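Local structure of transcriptional regulator (Saccharomonospora viridis, 4KWA) at residues D65-E70 against V82-L87; Q88-G93 against D176-H181; T129-I134 against E150-L155. The protein probably binds operator DNA as a TetR-family transcriptional repressor, with a helical C-terminal domain that holds a choline ion in this structure. One frame throughout, in Å; residues are numbered along the deposited sequence.

Interaction 1 (D65-E70 against V82-L87); sequences DRQVAE and VRLVEL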
loop_
_atom_site.group_PDB
_atom_site.type_symbol
_atom_site.label_atom_id
_atom_site.label_comp_id
_atom_site.label_asym_id
_atom_site.label_seq_id
_atom_site.Cartn_x
_atom_site.Cartn_y
_atom_site.Cartn_z
ATOM N N ASP A 65 17.258 -11.413 -9.227
ATOM C CA ASP A 65 17.812 -12.280 -10.229
ATOM C C ASP A 65 16.875 -12.296 -11.492
ATOM O O ASP A 65 17.326 -12.277 -12.657
ATOM C CB ASP A 65 17.963 -13.675 -9.658
ATOM C CG ASP A 65 19.141 -13.813 -8.761
ATOM O OD1 ASP A 65 20.027 -12.914 -8.766
ATOM O OD2 ASP A 65 19.216 -14.890 -8.124
ATOM N N ARG A 66 15.569 -12.334 -11.247
ATOM C CA ARG A 66 14.558 -12.371 -12.297
ATOM C C ARG A 66 14.723 -11.079 -13.161
ATOM O O ARG A 66 14.710 -11.091 -14.404
ATOM C CB ARG A 66 13.141 -12.396 -11.611
ATOM C CG ARG A 66 11.907 -12.309 -12.487
ATOM C CD ARG A 66 10.646 -12.055 -11.633
ATOM N NE ARG A 66 10.553 -13.008 -10.533
ATOM C CZ ARG A 66 10.035 -12.745 -9.330
ATOM N NH1 ARG A 66 9.525 -11.551 -9.049
ATOM N NH2 ARG A 66 10.021 -13.688 -8.406
ATOM N N GLN A 67 14.898 -9.965 -12.467
ATOM C CA GLN A 67 15.001 -8.685 -13.127
ATOM C C GLN A 67 16.232 -8.700 -14.026
ATOM O O GLN A 67 16.206 -8.305 -15.223
ATOM C CB GLN A 67 15.107 -7.600 -12.067
ATOM C CG GLN A 67 15.220 -6.228 -12.608
ATOM C CD GLN A 67 15.517 -5.242 -11.562
ATOM O OE1 GLN A 67 14.633 -4.783 -10.843
ATOM N NE2 GLN A 67 16.751 -4.791 -11.558
ATOM N N VAL A 68 17.365 -9.086 -13.430
ATOM C CA VAL A 68 18.613 -9.155 -14.250
ATOM C C VAL A 68 18.463 -9.977 -15.518
ATOM O O VAL A 68 18.951 -9.579 -16.557
ATOM C CB VAL A 68 19.785 -9.667 -13.381
ATOM C CG1 VAL A 68 21.007 -10.049 -14.186
ATOM C CG2 VAL A 68 20.078 -8.565 -12.364
ATOM N N ALA A 69 17.737 -11.115 -15.424
ATOM C CA ALA A 69 17.497 -12.076 -16.505
ATOM C C ALA A 69 16.621 -11.471 -17.594
ATOM O O ALA A 69 16.938 -11.542 -18.768
ATOM C CB ALA A 69 16.816 -13.339 -15.977
ATOM N N GLU A 70 15.588 -10.763 -17.165
ATOM C CA GLU A 70 14.654 -10.164 -18.064
ATOM C C GLU A 70 15.320 -9.001 -18.841
ATOM O O GLU A 70 15.172 -8.928 -20.042
ATOM C CB GLU A 70 13.410 -9.679 -17.305
ATOM C CG GLU A 70 12.357 -8.959 -18.156
ATOM C CD GLU A 70 11.613 -9.843 -19.166
ATOM O OE1 GLU A 70 11.858 -11.069 -19.227
ATOM O OE2 GLU A 70 10.740 -9.295 -19.884
ATOM N N VAL A 82 9.748 -0.188 -19.844
ATOM C CA VAL A 82 8.522 -0.981 -20.092
ATOM C C VAL A 82 8.630 -2.379 -19.484
ATOM O O VAL A 82 7.695 -2.814 -18.831
ATOM C CB VAL A 82 8.147 -1.069 -21.599
ATOM C CG1 VAL A 82 7.012 -2.074 -21.840
ATOM C CG2 VAL A 82 7.744 0.312 -22.134
ATOM N N ARG A 83 9.768 -3.040 -19.624
ATOM C CA ARG A 83 9.938 -4.356 -19.020
ATOM C C ARG A 83 9.979 -4.310 -17.506
ATOM O O ARG A 83 9.371 -5.084 -16.845
ATOM C CB ARG A 83 11.204 -5.000 -19.494
ATOM C CG ARG A 83 11.031 -5.769 -20.748
ATOM C CD ARG A 83 12.360 -5.975 -21.411
ATOM N NE ARG A 83 12.156 -6.346 -22.783
ATOM C CZ ARG A 83 11.986 -7.579 -23.195
ATOM N NH1 ARG A 83 11.793 -7.781 -24.468
ATOM N NH2 ARG A 83 12.031 -8.588 -22.347
ATOM N N LEU A 84 10.725 -3.374 -16.990
ATOM C CA LEU A 84 10.804 -3.138 -15.560
ATOM C C LEU A 84 9.452 -2.976 -14.930
ATOM O O LEU A 84 9.249 -3.492 -13.865
ATOM C CB LEU A 84 11.638 -1.904 -15.202
ATOM C CG LEU A 84 13.118 -2.123 -15.153
ATOM C CD1 LEU A 84 13.857 -0.784 -15.035
ATOM C CD2 LEU A 84 13.461 -3.089 -13.983
ATOM N N VAL A 85 8.578 -2.208 -15.559
ATOM C CA VAL A 85 7.244 -1.943 -15.052
ATOM C C VAL A 85 6.417 -3.193 -15.181
ATOM O O VAL A 85 5.728 -3.564 -14.214
ATOM C CB VAL A 85 6.652 -0.676 -15.730
ATOM C CG1 VAL A 85 5.185 -0.543 -15.420
ATOM C CG2 VAL A 85 7.423 0.579 -15.289
ATOM N N GLU A 86 6.594 -3.951 -16.282
ATOM C CA GLU A 86 5.894 -5.208 -16.485
ATOM C C GLU A 86 6.176 -6.240 -15.324
ATOM O O GLU A 86 5.295 -7.027 -14.891
ATOM C CB GLU A 86 6.260 -5.813 -17.864
ATOM C CG GLU A 86 5.620 -7.182 -18.122
ATOM C CD GLU A 86 4.121 -7.098 -18.427
ATOM O OE1 GLU A 86 3.630 -6.029 -18.892
ATOM O OE2 GLU A 86 3.410 -8.130 -18.256
ATOM N N LEU A 87 7.450 -6.348 -14.969
ATOM C CA LEU A 87 7.902 -7.184 -13.836
ATOM C C LEU A 87 7.255 -6.820 -12.483
ATOM O O LEU A 87 7.294 -7.598 -11.557
ATOM C CB LEU A 87 9.384 -7.003 -13.630
ATOM C CG LEU A 87 10.270 -7.654 -14.624
ATOM C CD1 LEU A 87 11.670 -7.207 -14.254
ATOM C CD2 LEU A 87 10.073 -9.151 -14.496
HETATM O O HOH W 1 9.317 -8.957 -10.327
#
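Glu-70 and Arg-83 meet across this surface contact, their side chains crossing at about a right angle. OE2 of Glu-70 lies 2.9 Å from NH2 of Arg-83 in a salt bridge, but the hydrogen bond within it is weak, with an N-H...O angle of 118° and the carboxylate and guanidinium planes 39° apart. NE of Arg-83 has a further long, weak ion pair with Glu-79. Arg-66 has its strongest polar partner outside the two segments: NH2 forms a salt bridge with Glu-98 of helix 94-109, while NH1 gives a hydrogen bond of 2.9 Å to the oxygen of water 1, at the edge of the guanidinium. That water in turn donates to the carbonyl O of Leu-87 (2.7 Å), so that this backbone acceptor is satisfied through water. The contact thus joins helix 48-71, which follows the predicted DNA-binding helix-turn-helix, to helix 77-86 of the ligand-binding domain. Between the polar ends sits Leu-87, a branched residue suited to straddling two neighbours: CD1 rests 3.8 Å from CA of Gln-67, and CD2 lies 4.1 Å from CD of Arg-66. The extended Gln-67 chain also packs CG 3.9 Å from CD2 of Leu-84.

Interaction 2 (Q88-G93 against D176-H181); sequences QLPTPG and DHMRQH
The guanidinium of Arg-179 is the flat group that meets the 88-93 loop, and methyl groups of Leu-89 and Thr-91 approach it obliquely. At its edge, and nearly in its plane, OD1 of Asp-176 accepts a hydrogen bond from NH1 of Arg-179 over 3.0 Å, using the anti lone pair of that oxygen; this is a salt bridge within one turn of helix. NE of Arg-179 forms a second salt bridge, with Glu-86. Two carboxylates thus fix the rotation of the group, and the charged end can lie beside an aliphatic side chain. Leu-89 supplies that neighbour: its CD1 is 3.4 Å from NE of Arg-179, and 3.9 Å from CB of the same residue, the two side chains crossing at about a right angle. The bend of the arginine at chi3 (-68°) brings the guanidinium alongside this methyl.

The other branch of Leu-89 serves Met-178, present as selenomethionine in place of methionine, whose CG lies 3.9 Å from the leucine CD2 as the two chains slide past each other in opposite directions. Long and unbranched, the Met-178 chain stretches on until its SE lies 3.7 Å from CD of Pro-90. Pro-90 is also packed against Val-166 and Trp-99, and its rigid ring suits the centre of an inverse gamma turn, closed by a weak bond of 2.8 Å from N of Thr-91 to O of Leu-89. This turn lies in the loop linking helices 77-86 and 94-109, packed on helix 175-190 beside the choline pocket to which Gln-88 belongs.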
loop_
_atom_site.group_PDB
_atom_site.type_symbol
_atom_site.label_atom_id
_atom_site.label_comp_id
_atom_site.label_asym_id
_atom_site.label_seq_id
_atom_site.Cartn_x
_atom_site.Cartn_y
_atom_site.Cartn_z
ATOM N N GLN A 88 6.682 -5.615 -12.362
ATOM C CA GLN A 88 6.011 -5.206 -11.183
ATOM C C GLN A 88 4.562 -5.503 -11.176
ATOM O O GLN A 88 3.934 -5.205 -10.166
ATOM C CB GLN A 88 6.159 -3.697 -10.902
ATOM C CG GLN A 88 7.583 -3.172 -10.960
ATOM C CD GLN A 88 8.694 -4.123 -10.446
ATOM O OE1 GLN A 88 9.709 -4.374 -11.171
ATOM N NE2 GLN A 88 8.572 -4.601 -9.216
ATOM N N LEU A 89 3.984 -6.025 -12.260
ATOM C CA LEU A 89 2.559 -6.296 -12.228
ATOM C C LEU A 89 2.233 -7.487 -11.377
ATOM O O LEU A 89 2.966 -8.436 -11.388
ATOM C CB LEU A 89 2.061 -6.523 -13.654
ATOM C CG LEU A 89 2.347 -5.344 -14.556
ATOM C CD1 LEU A 89 1.829 -5.672 -15.946
ATOM C CD2 LEU A 89 1.806 -4.045 -14.048
ATOM N N PRO A 90 1.090 -7.490 -10.687
ATOM C CA PRO A 90 0.784 -8.635 -9.863
ATOM C C PRO A 90 0.140 -9.720 -10.697
ATOM O O PRO A 90 -1.016 -10.078 -10.440
ATOM C CB PRO A 90 -0.237 -8.075 -8.873
ATOM C CG PRO A 90 -0.857 -6.943 -9.615
ATOM C CD PRO A 90 0.267 -6.301 -10.338
ATOM N N THR A 91 0.882 -10.274 -11.662
ATOM C CA THR A 91 0.322 -11.336 -12.515
ATOM C C THR A 91 0.099 -12.640 -11.731
ATOM O O THR A 91 0.752 -12.973 -10.719
ATOM C CB THR A 91 1.201 -11.509 -13.738
ATOM O OG1 THR A 91 2.545 -11.597 -13.327
ATOM C CG2 THR A 91 1.175 -10.301 -14.571
ATOM N N PRO A 92 -0.819 -13.473 -12.242
ATOM C CA PRO A 92 -1.086 -14.740 -11.609
ATOM C C PRO A 92 0.208 -15.488 -11.179
ATOM O O PRO A 92 1.178 -15.428 -11.874
ATOM C CB PRO A 92 -1.849 -15.492 -12.688
ATOM C CG PRO A 92 -2.458 -14.418 -13.549
ATOM C CD PRO A 92 -1.756 -13.133 -13.310
ATOM N N GLY A 93 0.186 -16.118 -10.019
ATOM C CA GLY A 93 1.315 -16.891 -9.476
ATOM C C GLY A 93 2.208 -16.183 -8.492
ATOM O O GLY A 93 1.757 -15.450 -7.606
ATOM N N ASP A 176 -4.525 -5.939 -16.592
ATOM C CA ASP A 176 -4.498 -5.294 -17.921
ATOM C C ASP A 176 -4.717 -3.795 -17.801
ATOM O O ASP A 176 -4.024 -3.007 -18.431
ATOM C CB ASP A 176 -5.568 -5.880 -18.875
ATOM C CG ASP A 176 -5.243 -7.320 -19.352
ATOM O OD1 ASP A 176 -4.080 -7.710 -19.469
ATOM O OD2 ASP A 176 -6.194 -8.050 -19.678
ATOM N N HIS A 177 -5.629 -3.379 -16.910
ATOM C CA HIS A 177 -5.909 -1.923 -16.753
ATOM C C HIS A 177 -4.705 -1.193 -16.133
ATOM O O HIS A 177 -4.337 -0.127 -16.577
ATOM C CB HIS A 177 -7.218 -1.689 -16.051
ATOM C CG HIS A 177 -8.410 -2.144 -16.872
ATOM N ND1 HIS A 177 -9.235 -3.196 -16.502
ATOM C CD2 HIS A 177 -8.872 -1.722 -18.082
ATOM C CE1 HIS A 177 -10.178 -3.360 -17.416
ATOM N NE2 HIS A 177 -9.979 -2.481 -18.386
HETATM N N MSE A 178 -4.084 -1.830 -15.145
HETATM C CA MSE A 178 -2.888 -1.259 -14.506
HETATM C C MSE A 178 -1.761 -1.109 -15.539
HETATM O O MSE A 178 -0.998 -0.116 -15.554
HETATM C CB MSE A 178 -2.500 -2.246 -13.361
HETATM C CG MSE A 178 -1.146 -1.883 -12.813
HETATM SE SE MSE A 178 -0.902 -2.835 -11.085
HETATM C CE MSE A 178 0.839 -2.181 -10.652
ATOM N N ARG A 179 -1.580 -2.140 -16.327
ATOM C CA ARG A 179 -0.590 -2.145 -17.391
ATOM C C ARG A 179 -0.810 -0.992 -18.334
ATOM O O ARG A 179 0.099 -0.279 -18.607
ATOM C CB ARG A 179 -0.551 -3.456 -18.179
ATOM C CG ARG A 179 0.589 -3.540 -19.162
ATOM C CD ARG A 179 0.589 -4.802 -20.004
ATOM N NE ARG A 179 0.858 -5.991 -19.234
ATOM C CZ ARG A 179 -0.032 -6.923 -18.956
ATOM N NH1 ARG A 179 -1.260 -6.843 -19.373
ATOM N NH2 ARG A 179 0.309 -7.961 -18.247
ATOM N N GLN A 180 -2.048 -0.832 -18.793
ATOM C CA GLN A 180 -2.449 0.282 -19.685
ATOM C C GLN A 180 -2.213 1.681 -19.049
ATOM O O GLN A 180 -1.624 2.559 -19.659
ATOM C CB GLN A 180 -3.950 0.144 -20.071
ATOM C CG GLN A 180 -4.294 1.023 -21.294
ATOM C CD GLN A 180 -5.620 0.653 -21.955
ATOM O OE1 GLN A 180 -5.791 0.809 -23.169
ATOM N NE2 GLN A 180 -6.544 0.123 -21.168
ATOM N N HIS A 181 -2.653 1.827 -17.807
ATOM C CA HIS A 181 -2.428 3.082 -17.096
ATOM C C HIS A 181 -0.940 3.452 -17.007
ATOM O O HIS A 181 -0.519 4.598 -17.195
ATOM C CB HIS A 181 -3.083 2.985 -15.694
ATOM C CG HIS A 181 -3.091 4.304 -14.973
ATOM N ND1 HIS A 181 -4.225 5.100 -14.896
ATOM C CD2 HIS A 181 -2.078 5.063 -14.500
ATOM C CE1 HIS A 181 -3.912 6.251 -14.330
ATOM N NE2 HIS A 181 -2.630 6.246 -14.046
#

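Interaction 3 (T129-I134 against E150-L155); sequences TIAMTI and ELATRL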
loop_
_atom_site.group_PDB
_atom_site.type_symbol
_atom_site.label_atom_id
_atom_site.label_comp_id
_atom_site.label_asym_id
_atom_site.label_seq_id
_atom_site.Cartn_x
_atom_site.Cartn_y
_atom_site.Cartn_z
ATOM N N THR A 129 17.412 1.788 -9.604
ATOM C CA THR A 129 17.243 1.196 -10.890
ATOM C C THR A 129 16.358 2.052 -11.819
ATOM O O THR A 129 16.648 2.252 -12.989
ATOM C CB THR A 129 16.681 -0.200 -10.708
ATOM O OG1 THR A 129 17.756 -0.964 -10.183
ATOM C CG2 THR A 129 16.227 -0.777 -12.058
ATOM N N ILE A 130 15.196 2.484 -11.291
ATOM C CA ILE A 130 14.282 3.310 -12.033
ATOM C C ILE A 130 14.956 4.602 -12.388
ATOM O O ILE A 130 14.973 5.002 -13.595
ATOM C CB ILE A 130 13.013 3.621 -11.184
ATOM C CG1 ILE A 130 12.244 2.344 -10.853
ATOM C CG2 ILE A 130 12.104 4.547 -11.967
ATOM C CD1 ILE A 130 11.868 1.529 -12.067
ATOM N N ALA A 131 15.553 5.266 -11.402
ATOM C CA ALA A 131 16.182 6.544 -11.706
ATOM C C ALA A 131 17.304 6.440 -12.762
ATOM O O ALA A 131 17.481 7.301 -13.662
ATOM C CB ALA A 131 16.693 7.186 -10.381
HETATM N N MSE A 132 18.071 5.351 -12.662
HETATM C CA MSE A 132 19.139 5.129 -13.588
HETATM C C MSE A 132 18.577 4.906 -14.943
HETATM O O MSE A 132 19.183 5.352 -15.923
HETATM C CB MSE A 132 20.026 3.978 -13.141
HETATM C CG MSE A 132 21.102 3.702 -14.161
HETATM SE SE MSE A 132 21.941 1.993 -13.604
HETATM C CE MSE A 132 20.640 0.524 -13.987
ATOM N N THR A 133 17.455 4.187 -15.048
ATOM C CA THR A 133 16.856 3.953 -16.382
ATOM C C THR A 133 16.384 5.264 -17.060
ATOM O O THR A 133 16.551 5.495 -18.268
ATOM C CB THR A 133 15.739 2.966 -16.218
ATOM O OG1 THR A 133 16.338 1.819 -15.545
ATOM C CG2 THR A 133 15.105 2.523 -17.609
ATOM N N ILE A 134 15.761 6.108 -16.252
ATOM C CA ILE A 134 15.351 7.419 -16.701
ATOM C C ILE A 134 16.521 8.207 -17.239
ATOM O O ILE A 134 16.396 8.720 -18.368
ATOM C CB ILE A 134 14.546 8.154 -15.600
ATOM C CG1 ILE A 134 13.227 7.393 -15.417
ATOM C CG2 ILE A 134 14.286 9.585 -15.985
ATOM C CD1 ILE A 134 12.538 7.702 -14.097
ATOM N N GLU A 150 12.617 12.712 -8.690
ATOM C CA GLU A 150 11.192 13.034 -8.451
ATOM C C GLU A 150 10.334 12.082 -9.254
ATOM O O GLU A 150 9.307 11.574 -8.738
ATOM C CB GLU A 150 10.849 14.490 -8.829
ATOM C CG GLU A 150 11.346 15.567 -7.868
ATOM C CD GLU A 150 10.594 15.661 -6.513
ATOM O OE1 GLU A 150 10.822 16.696 -5.844
ATOM O OE2 GLU A 150 9.779 14.776 -6.094
ATOM N N LEU A 151 10.787 11.801 -10.483
ATOM C CA LEU A 151 10.107 10.883 -11.378
ATOM C C LEU A 151 10.170 9.458 -10.857
ATOM O O LEU A 151 9.180 8.770 -10.933
ATOM C CB LEU A 151 10.639 11.011 -12.806
ATOM C CG LEU A 151 9.998 10.028 -13.803
ATOM C CD1 LEU A 151 8.476 10.122 -13.748
ATOM C CD2 LEU A 151 10.461 10.309 -15.233
ATOM N N ALA A 152 11.356 8.929 -10.466
ATOM C CA ALA A 152 11.394 7.632 -9.812
ATOM C C ALA A 152 10.418 7.582 -8.601
ATOM O O ALA A 152 9.795 6.599 -8.369
ATOM C CB ALA A 152 12.791 7.333 -9.325
ATOM N N THR A 153 10.376 8.620 -7.784
ATOM C CA THR A 153 9.410 8.740 -6.632
ATOM C C THR A 153 8.010 8.611 -7.095
ATOM O O THR A 153 7.219 7.810 -6.541
ATOM C CB THR A 153 9.616 10.052 -5.885
ATOM O OG1 THR A 153 10.794 9.922 -5.073
ATOM C CG2 THR A 153 8.483 10.324 -4.917
ATOM N N ARG A 154 7.677 9.368 -8.121
ATOM C CA ARG A 154 6.322 9.266 -8.681
ATOM C C ARG A 154 5.995 7.946 -9.280
ATOM O O ARG A 154 4.912 7.423 -9.003
ATOM C CB ARG A 154 6.090 10.383 -9.680
ATOM C CG ARG A 154 4.725 10.590 -10.231
ATOM C CD ARG A 154 4.446 11.960 -10.881
ATOM N NE ARG A 154 4.568 13.070 -9.933
ATOM C CZ ARG A 154 4.521 14.368 -10.188
ATOM N NH1 ARG A 154 4.643 15.244 -9.143
ATOM N NH2 ARG A 154 4.337 14.789 -11.427
ATOM N N LEU A 155 6.890 7.391 -10.126
ATOM C CA LEU A 155 6.590 6.104 -10.758
ATOM C C LEU A 155 6.409 5.014 -9.734
ATOM O O LEU A 155 5.426 4.223 -9.833
ATOM C CB LEU A 155 7.622 5.761 -11.840
ATOM C CG LEU A 155 7.371 4.477 -12.560
ATOM C CD1 LEU A 155 5.977 4.424 -13.208
ATOM C CD2 LEU A 155 8.512 4.278 -13.555
#
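Ile-134 sets its CG1 anti to the carbonyl carbon (chi1 -67°), and an extended chi2 of 161° then carries CD1 out to Leu-151. The leucine has CG anti to its own backbone N, which presents the branch point and CD2 to the incoming methyl. CD1 of Ile-134 comes within 3.5 Å of CG of Leu-151, tighter than usual for two carbons. Ile-130 meets the other helix by its shorter branch: CG2 is 3.8 Å from CA of Ala-152 and 3.9 Å from CD2 of Leu-155. A beta-branched residue suits this place, because CG2 springs directly from CB and so lies close to its own backbone, where it can meet CA of Ala-152.

Small residues permit the close passage at the centre. The CB atoms of Ala-131 and Ala-152 are 4.0 Å apart, and their CA atoms stand only 5.3 Å from each other. The segment axes approach to 8.7 Å at an angle of 126°, a steeply inclined crossing, nearer perpendicular than antiparallel. All six touching residues are buried and the cross-contact is apolar. Thr-133 keeps its hydroxyl satisfied within its own helix: OG1 donates to O of Thr-129 (2.6 Å), reaching that carbonyl from the opposite face to the backbone N of Thr-133.

The crossing joins helices 113-139 and 148-168. Helix 77-86 packs on the former, with Leu-81 against Thr-133; helix 175-190 lies against the latter, with Phe-185 on Leu-151 and Leu-155. From helix 148-168, Glu-150 and Arg-154 hydrogen-bond to His-181 of the second subunit, putting this crossing next to the dimer interface.

Helix 77-86 brings the three contacts together. Interaction 1 touches interaction 2 where OE1 of Glu-86 lies 2.8 Å from NE of Arg-179, and their centres are about 13 Å apart. It meets interaction 3 by packing: CD1 of Leu-84 is 3.6 Å from OG1 of Thr-133, and CG2 of Val-85 is 4.2 Å from CD2 of Leu-155. Interactions 2 and 3 do not touch, their nearest atoms being about 6 Å apart. The side chain of Gln-88 in interaction 2 lies about 4 Å from the choline ion, against about 8 Å for Arg-66 and about 9 Å for Ile-130. Trp-99 and Asp-160 also line the choline pocket.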